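Tailspike protein (Siphovirus 9NA, PDB 3RIQ) probably binds the lipopolysaccharide of Salmonella as the phage's receptor and cleaves its O-antigen chains as an endorhamnosidase. Local coordinates at residues A[318-332]-A[340-354]. Sequence-based numbering, arbitrary orientation.
Sequences RDCMGIGAWWDGQKN and YEAHKEGMFDRGTNN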
loop_
_atom_site.group_PDB
_atom_site.type_symbol
_atom_site.label_atom_id
_atom_site.label_comp_id
_atom_site.label_asym_id
_atom_site.label_seq_id
_atom_site.Cartn_x
_atom_site.Cartn_y
_atom_site.Cartn_z
ATOM N N ARG A 318 -2.138 16.041 -1.894
ATOM C CA ARG A 318 -2.016 16.676 -3.224
ATOM C C ARG A 318 -2.184 18.176 -3.141
ATOM O O ARG A 318 -3.216 18.668 -2.634
ATOM C CB ARG A 318 -3.051 16.087 -4.206
ATOM C CG ARG A 318 -2.841 16.557 -5.656
ATOM C CD ARG A 318 -4.062 16.276 -6.601
ATOM N NE ARG A 318 -5.181 17.220 -6.360
ATOM C CZ ARG A 318 -5.250 18.449 -6.871
ATOM N NH1 ARG A 318 -4.250 18.896 -7.622
ATOM N NH2 ARG A 318 -6.298 19.248 -6.602
ATOM N N ASP A 319 -1.191 18.892 -3.679
ATOM C CA ASP A 319 -1.241 20.361 -3.853
ATOM C C ASP A 319 -1.499 21.105 -2.512
ATOM O O ASP A 319 -2.233 22.111 -2.469
ATOM C CB ASP A 319 -2.301 20.713 -4.939
ATOM C CG ASP A 319 -2.128 22.103 -5.544
ATOM O OD1 ASP A 319 -1.013 22.698 -5.490
ATOM O OD2 ASP A 319 -3.144 22.609 -6.102
ATOM N N CYS A 320 -0.869 20.620 -1.447
ATOM C CA CYS A 320 -0.927 21.282 -0.164
ATOM C C CYS A 320 0.036 22.463 -0.150
ATOM O O CYS A 320 1.140 22.368 -0.692
ATOM C CB CYS A 320 -0.575 20.280 0.929
ATOM S SG CYS A 320 -1.862 18.944 1.053
ATOM N N MET A 321 -0.403 23.589 0.434
ATOM C CA MET A 321 0.391 24.804 0.386
ATOM C C MET A 321 1.624 24.767 1.290
ATOM O O MET A 321 2.627 25.469 1.025
ATOM C CB MET A 321 -0.512 25.997 0.696
ATOM C CG MET A 321 0.142 27.378 0.603
ATOM S SD MET A 321 0.951 27.788 -0.976
ATOM C CE MET A 321 -0.466 28.087 -2.053
ATOM N N GLY A 322 1.571 23.922 2.320
ATOM C CA GLY A 322 2.687 23.714 3.240
ATOM C C GLY A 322 3.527 22.513 2.805
ATOM O O GLY A 322 3.780 22.281 1.592
ATOM N N ILE A 323 3.979 21.753 3.804
ATOM C CA ILE A 323 4.797 20.565 3.574
ATOM C C ILE A 323 3.881 19.402 3.226
ATOM O O ILE A 323 2.771 19.300 3.742
ATOM C CB ILE A 323 5.665 20.284 4.825
ATOM C CG1 ILE A 323 6.634 21.465 5.040
ATOM C CG2 ILE A 323 6.434 18.947 4.726
ATOM C CD1 ILE A 323 7.399 21.402 6.378
ATOM N N GLY A 324 4.335 18.542 2.309
ATOM C CA GLY A 324 3.457 17.473 1.834
ATOM C C GLY A 324 3.024 16.528 2.954
ATOM O O GLY A 324 1.859 16.124 3.001
ATOM N N ALA A 325 3.945 16.191 3.856
ATOM C CA ALA A 325 3.658 15.337 5.048
ATOM C C ALA A 325 4.879 15.489 5.925
ATOM O O ALA A 325 6.029 15.414 5.429
ATOM C CB ALA A 325 3.492 13.856 4.656
ATOM N N TRP A 326 4.663 15.710 7.218
ATOM C CA TRP A 326 5.800 15.788 8.129
ATOM C C TRP A 326 5.487 15.418 9.570
ATOM O O TRP A 326 4.305 15.317 9.992
ATOM C CB TRP A 326 6.515 17.142 8.063
ATOM C CG TRP A 326 5.909 18.331 8.791
ATOM C CD1 TRP A 326 4.573 18.676 8.921
ATOM C CD2 TRP A 326 6.658 19.403 9.386
ATOM N NE1 TRP A 326 4.462 19.908 9.599
ATOM C CE2 TRP A 326 5.726 20.361 9.892
ATOM C CE3 TRP A 326 8.035 19.653 9.531
ATOM C CZ2 TRP A 326 6.138 21.547 10.529
ATOM C CZ3 TRP A 326 8.453 20.845 10.155
ATOM C CH2 TRP A 326 7.506 21.769 10.643
ATOM N N TRP A 327 6.572 15.194 10.301
ATOM C CA TRP A 327 6.519 14.736 11.700
ATOM C C TRP A 327 7.828 15.092 12.382
ATOM O O TRP A 327 8.835 15.391 11.708
ATOM C CB TRP A 327 6.302 13.200 11.788
ATOM C CG TRP A 327 7.344 12.419 11.013
ATOM C CD1 TRP A 327 8.573 11.991 11.468
ATOM C CD2 TRP A 327 7.275 12.056 9.638
ATOM N NE1 TRP A 327 9.268 11.354 10.446
ATOM C CE2 TRP A 327 8.495 11.382 9.310
ATOM C CE3 TRP A 327 6.296 12.222 8.640
ATOM C CZ2 TRP A 327 8.766 10.907 8.008
ATOM C CZ3 TRP A 327 6.539 11.723 7.374
ATOM C CH2 TRP A 327 7.771 11.060 7.068
ATOM N N ASP A 328 7.797 15.083 13.709
ATOM C CA ASP A 328 9.059 15.129 14.498
ATOM C C ASP A 328 9.051 13.922 15.450
ATOM O O ASP A 328 8.273 12.984 15.272
ATOM C CB ASP A 328 9.255 16.462 15.264
ATOM C CG ASP A 328 8.339 16.589 16.483
ATOM O OD1 ASP A 328 7.312 15.874 16.509
ATOM O OD2 ASP A 328 8.650 17.391 17.406
ATOM N N GLY A 329 9.866 13.993 16.483
ATOM C CA GLY A 329 9.968 12.941 17.473
ATOM C C GLY A 329 10.797 11.769 16.972
ATOM O O GLY A 329 11.470 11.834 15.925
ATOM N N GLN A 330 10.813 10.721 17.769
ATOM C CA GLN A 330 11.590 9.527 17.427
ATOM C C GLN A 330 10.819 8.274 17.692
ATOM O O GLN A 330 9.776 8.307 18.331
ATOM C CB GLN A 330 12.926 9.498 18.185
ATOM C CG GLN A 330 12.818 9.396 19.730
ATOM C CD GLN A 330 14.208 9.245 20.353
ATOM O OE1 GLN A 330 14.883 8.209 20.160
ATOM N NE2 GLN A 330 14.680 10.287 21.011
ATOM N N LYS A 331 11.333 7.181 17.136
ATOM C CA LYS A 331 10.736 5.849 17.215
ATOM C C LYS A 331 9.359 5.791 16.547
ATOM O O LYS A 331 8.576 4.878 16.810
ATOM C CB LYS A 331 10.661 5.366 18.665
ATOM C CG LYS A 331 12.038 5.163 19.288
ATOM C CD LYS A 331 11.936 4.799 20.784
ATOM C CE LYS A 331 11.799 3.258 20.922
ATOM N NZ LYS A 331 11.372 2.728 22.229
ATOM N N ASN A 332 9.107 6.711 15.631
ATOM C CA ASN A 332 7.926 6.611 14.763
ATOM C C ASN A 332 8.170 5.617 13.641
ATOM O O ASN A 332 9.315 5.431 13.222
ATOM C CB ASN A 332 7.590 7.967 14.145
ATOM C CG ASN A 332 7.375 9.064 15.185
ATOM O OD1 ASN A 332 6.449 9.015 15.986
ATOM N ND2 ASN A 332 8.231 10.076 15.165
ATOM N N TYR A 340 2.079 14.767 -3.855
ATOM C CA TYR A 340 2.137 15.456 -5.147
ATOM C C TYR A 340 2.001 16.956 -4.912
ATOM O O TYR A 340 1.131 17.390 -4.139
ATOM C CB TYR A 340 0.955 15.032 -6.039
ATOM C CG TYR A 340 1.189 13.748 -6.784
ATOM C CD1 TYR A 340 1.808 13.778 -8.041
ATOM C CD2 TYR A 340 0.866 12.513 -6.225
ATOM C CE1 TYR A 340 2.079 12.613 -8.734
ATOM C CE2 TYR A 340 1.103 11.314 -6.918
ATOM C CZ TYR A 340 1.738 11.387 -8.179
ATOM O OH TYR A 340 2.073 10.263 -8.893
ATOM N N GLU A 341 2.787 17.743 -5.640
ATOM C CA GLU A 341 2.579 19.219 -5.729
ATOM C C GLU A 341 2.633 19.916 -4.369
ATOM O O GLU A 341 2.037 20.978 -4.192
ATOM C CB GLU A 341 1.234 19.547 -6.442
ATOM C CG GLU A 341 1.141 19.223 -7.944
ATOM C CD GLU A 341 -0.305 19.470 -8.385
ATOM O OE1 GLU A 341 -0.623 20.602 -8.661
ATOM O OE2 GLU A 341 -1.178 18.555 -8.324
ATOM N N ALA A 342 3.385 19.380 -3.405
ATOM C CA ALA A 342 3.596 20.150 -2.154
ATOM C C ALA A 342 4.286 21.474 -2.498
ATOM O O ALA A 342 5.251 21.484 -3.287
ATOM C CB ALA A 342 4.448 19.367 -1.182
ATOM N N HIS A 343 3.808 22.579 -1.920
ATOM C CA HIS A 343 4.420 23.872 -2.228
ATOM C C HIS A 343 5.741 24.099 -1.465
ATOM O O HIS A 343 6.644 24.794 -1.971
ATOM C CB HIS A 343 3.425 25.018 -2.035
ATOM C CG HIS A 343 2.312 25.002 -3.038
ATOM N ND1 HIS A 343 2.003 26.092 -3.824
ATOM C CD2 HIS A 343 1.468 24.015 -3.412
ATOM C CE1 HIS A 343 0.982 25.786 -4.617
ATOM N NE2 HIS A 343 0.647 24.525 -4.391
ATOM N N LYS A 344 5.869 23.476 -0.300
ATOM C CA LYS A 344 7.128 23.450 0.454
ATOM C C LYS A 344 7.790 22.088 0.228
ATOM O O LYS A 344 7.631 21.493 -0.866
ATOM C CB LYS A 344 6.880 23.730 1.955
ATOM C CG LYS A 344 5.979 24.958 2.231
ATOM C CD LYS A 344 6.554 26.258 1.723
ATOM C CE LYS A 344 5.680 27.478 2.181
ATOM N NZ LYS A 344 4.383 27.626 1.425
ATOM N N GLU A 345 8.514 21.565 1.225
ATOM C CA GLU A 345 9.097 20.235 1.061
ATOM C C GLU A 345 8.024 19.149 0.864
ATOM O O GLU A 345 6.894 19.294 1.336
ATOM C CB GLU A 345 9.940 19.853 2.260
ATOM C CG GLU A 345 11.200 20.709 2.445
ATOM C CD GLU A 345 10.986 21.998 3.259
ATOM O OE1 GLU A 345 9.837 22.352 3.603
ATOM O OE2 GLU A 345 12.002 22.640 3.575
ATOM N N GLY A 346 8.382 18.072 0.167
ATOM C CA GLY A 346 7.436 16.991 -0.082
ATOM C C GLY A 346 7.210 16.050 1.097
ATOM O O GLY A 346 6.112 15.529 1.294
ATOM N N MET A 347 8.260 15.852 1.879
ATOM C CA MET A 347 8.279 14.946 3.046
ATOM C C MET A 347 9.372 15.491 3.952
ATOM O O MET A 347 10.478 15.810 3.477
ATOM C CB MET A 347 8.587 13.494 2.636
ATOM C CG MET A 347 8.419 12.488 3.777
ATOM S SD MET A 347 9.861 11.426 4.085
ATOM C CE MET A 347 10.853 12.409 5.218
ATOM N N PHE A 348 9.092 15.591 5.250
ATOM C CA PHE A 348 10.061 16.223 6.156
ATOM C C PHE A 348 10.035 15.481 7.512
ATOM O O PHE A 348 8.988 15.344 8.155
ATOM C CB PHE A 348 9.708 17.721 6.316
ATOM C CG PHE A 348 10.818 18.598 6.851
ATOM C CD1 PHE A 348 11.242 19.718 6.107
ATOM C CD2 PHE A 348 11.386 18.395 8.119
ATOM C CE1 PHE A 348 12.256 20.600 6.608
ATOM C CE2 PHE A 348 12.375 19.269 8.615
ATOM C CZ PHE A 348 12.814 20.366 7.859
ATOM N N ASP A 349 11.204 15.008 7.928
ATOM C CA ASP A 349 11.411 14.427 9.258
ATOM C C ASP A 349 12.217 15.406 10.094
ATOM O O ASP A 349 13.437 15.590 9.864
ATOM C CB ASP A 349 12.074 13.036 9.149
ATOM C CG ASP A 349 12.273 12.354 10.502
ATOM O OD1 ASP A 349 12.357 13.022 11.555
ATOM O OD2 ASP A 349 12.387 11.110 10.489
ATOM N N ARG A 350 11.525 16.052 11.039
ATOM C CA ARG A 350 12.124 17.084 11.884
ATOM C C ARG A 350 12.712 16.462 13.161
ATOM O O ARG A 350 13.330 17.160 13.991
ATOM C CB ARG A 350 11.065 18.158 12.229
ATOM C CG ARG A 350 11.557 19.193 13.233
ATOM C CD ARG A 350 11.962 20.487 12.648
ATOM N NE ARG A 350 10.815 21.309 12.948
ATOM C CZ ARG A 350 10.743 22.637 13.047
ATOM N NH1 ARG A 350 11.772 23.465 12.808
ATOM N NH2 ARG A 350 9.562 23.133 13.371
ATOM N N GLY A 351 12.501 15.164 13.328
ATOM C CA GLY A 351 12.986 14.439 14.511
ATOM C C GLY A 351 14.255 13.659 14.219
ATOM O O GLY A 351 15.153 14.130 13.506
ATOM N N THR A 352 14.338 12.462 14.795
ATOM C CA THR A 352 15.505 11.613 14.609
ATOM C C THR A 352 15.101 10.172 14.900
ATOM O O THR A 352 14.067 9.936 15.500
ATOM C CB THR A 352 16.654 12.065 15.576
ATOM O OG1 THR A 352 17.858 11.378 15.251
ATOM C CG2 THR A 352 16.290 11.762 17.047
ATOM N N ASN A 353 15.911 9.195 14.496
ATOM C CA ASN A 353 15.711 7.811 14.900
ATOM C C ASN A 353 14.294 7.340 14.552
ATOM O O ASN A 353 13.632 6.684 15.343
ATOM C CB ASN A 353 16.030 7.657 16.406
ATOM C CG ASN A 353 15.953 6.219 16.891
ATOM O OD1 ASN A 353 16.274 5.283 16.152
ATOM N ND2 ASN A 353 15.508 6.034 18.144
ATOM N N ASN A 354 13.874 7.642 13.318
ATOM C CA ASN A 354 12.614 7.130 12.764
ATOM C C ASN A 354 12.881 6.160 11.632
ATOM O O ASN A 354 13.934 6.197 10.990
ATOM C CB ASN A 354 11.731 8.305 12.278
ATOM C CG ASN A 354 11.316 9.220 13.419
ATOM O OD1 ASN A 354 10.753 8.754 14.406
ATOM N ND2 ASN A 354 11.628 10.508 13.307
HETATM O O HOH W 1 -3.381 21.478 -8.577
HETATM O O HOH W 2 0.848 17.909 -1.213
#
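Trp326 turns the edge of its six-membered ring to the face of Phe348, a T-shaped pair with centroids 5.5 Å apart and planes at 84°, while Ile323 CD1 lies over one face of the Trp326 indole. The Trp327 ring has Phe348 O and Asp349 CA over one face and Asn354 ND2 at its edge; chi1 of 55°, with CG between backbone N and carbonyl carbon, lays it beside Asp349 and Met347, whose SD adds an oblique Met-aromatic contact. Trp327 NE1 donates to Asp349 OD2 (3.1 Å) from above the carboxylate plane, and Asn354 ND2 reaches the same oxygen from that face. Asp349 OD1 receives Gly351 N (2.8 Å), closing an Asx turn. Asn354 also bridges the coils, ND2 to Gly329 O (2.9 Å) and OD1 from Asn332 N (2.9 Å). At the other end, His343 NE2 donates to Asp319 OD1 (2.7 Å) in the ring plane, and ND1 is hydrogen-bonded to Asp367. Arg318 NH1 salt-bridges Glu341 OE2 (3.2 Å); it, Lys366 and a shared water probably ease repulsion between the stacked Asp319 and Glu341 carboxylates. Segments 318-332 and 340-354 lie on successive coils of the right-handed parallel beta-helix: strand 326-327 lies between 281-282 and 347-349, while Trp327 and Met347 pack inward on Ile334 and Ile359 of strands 333-340 and 355-362.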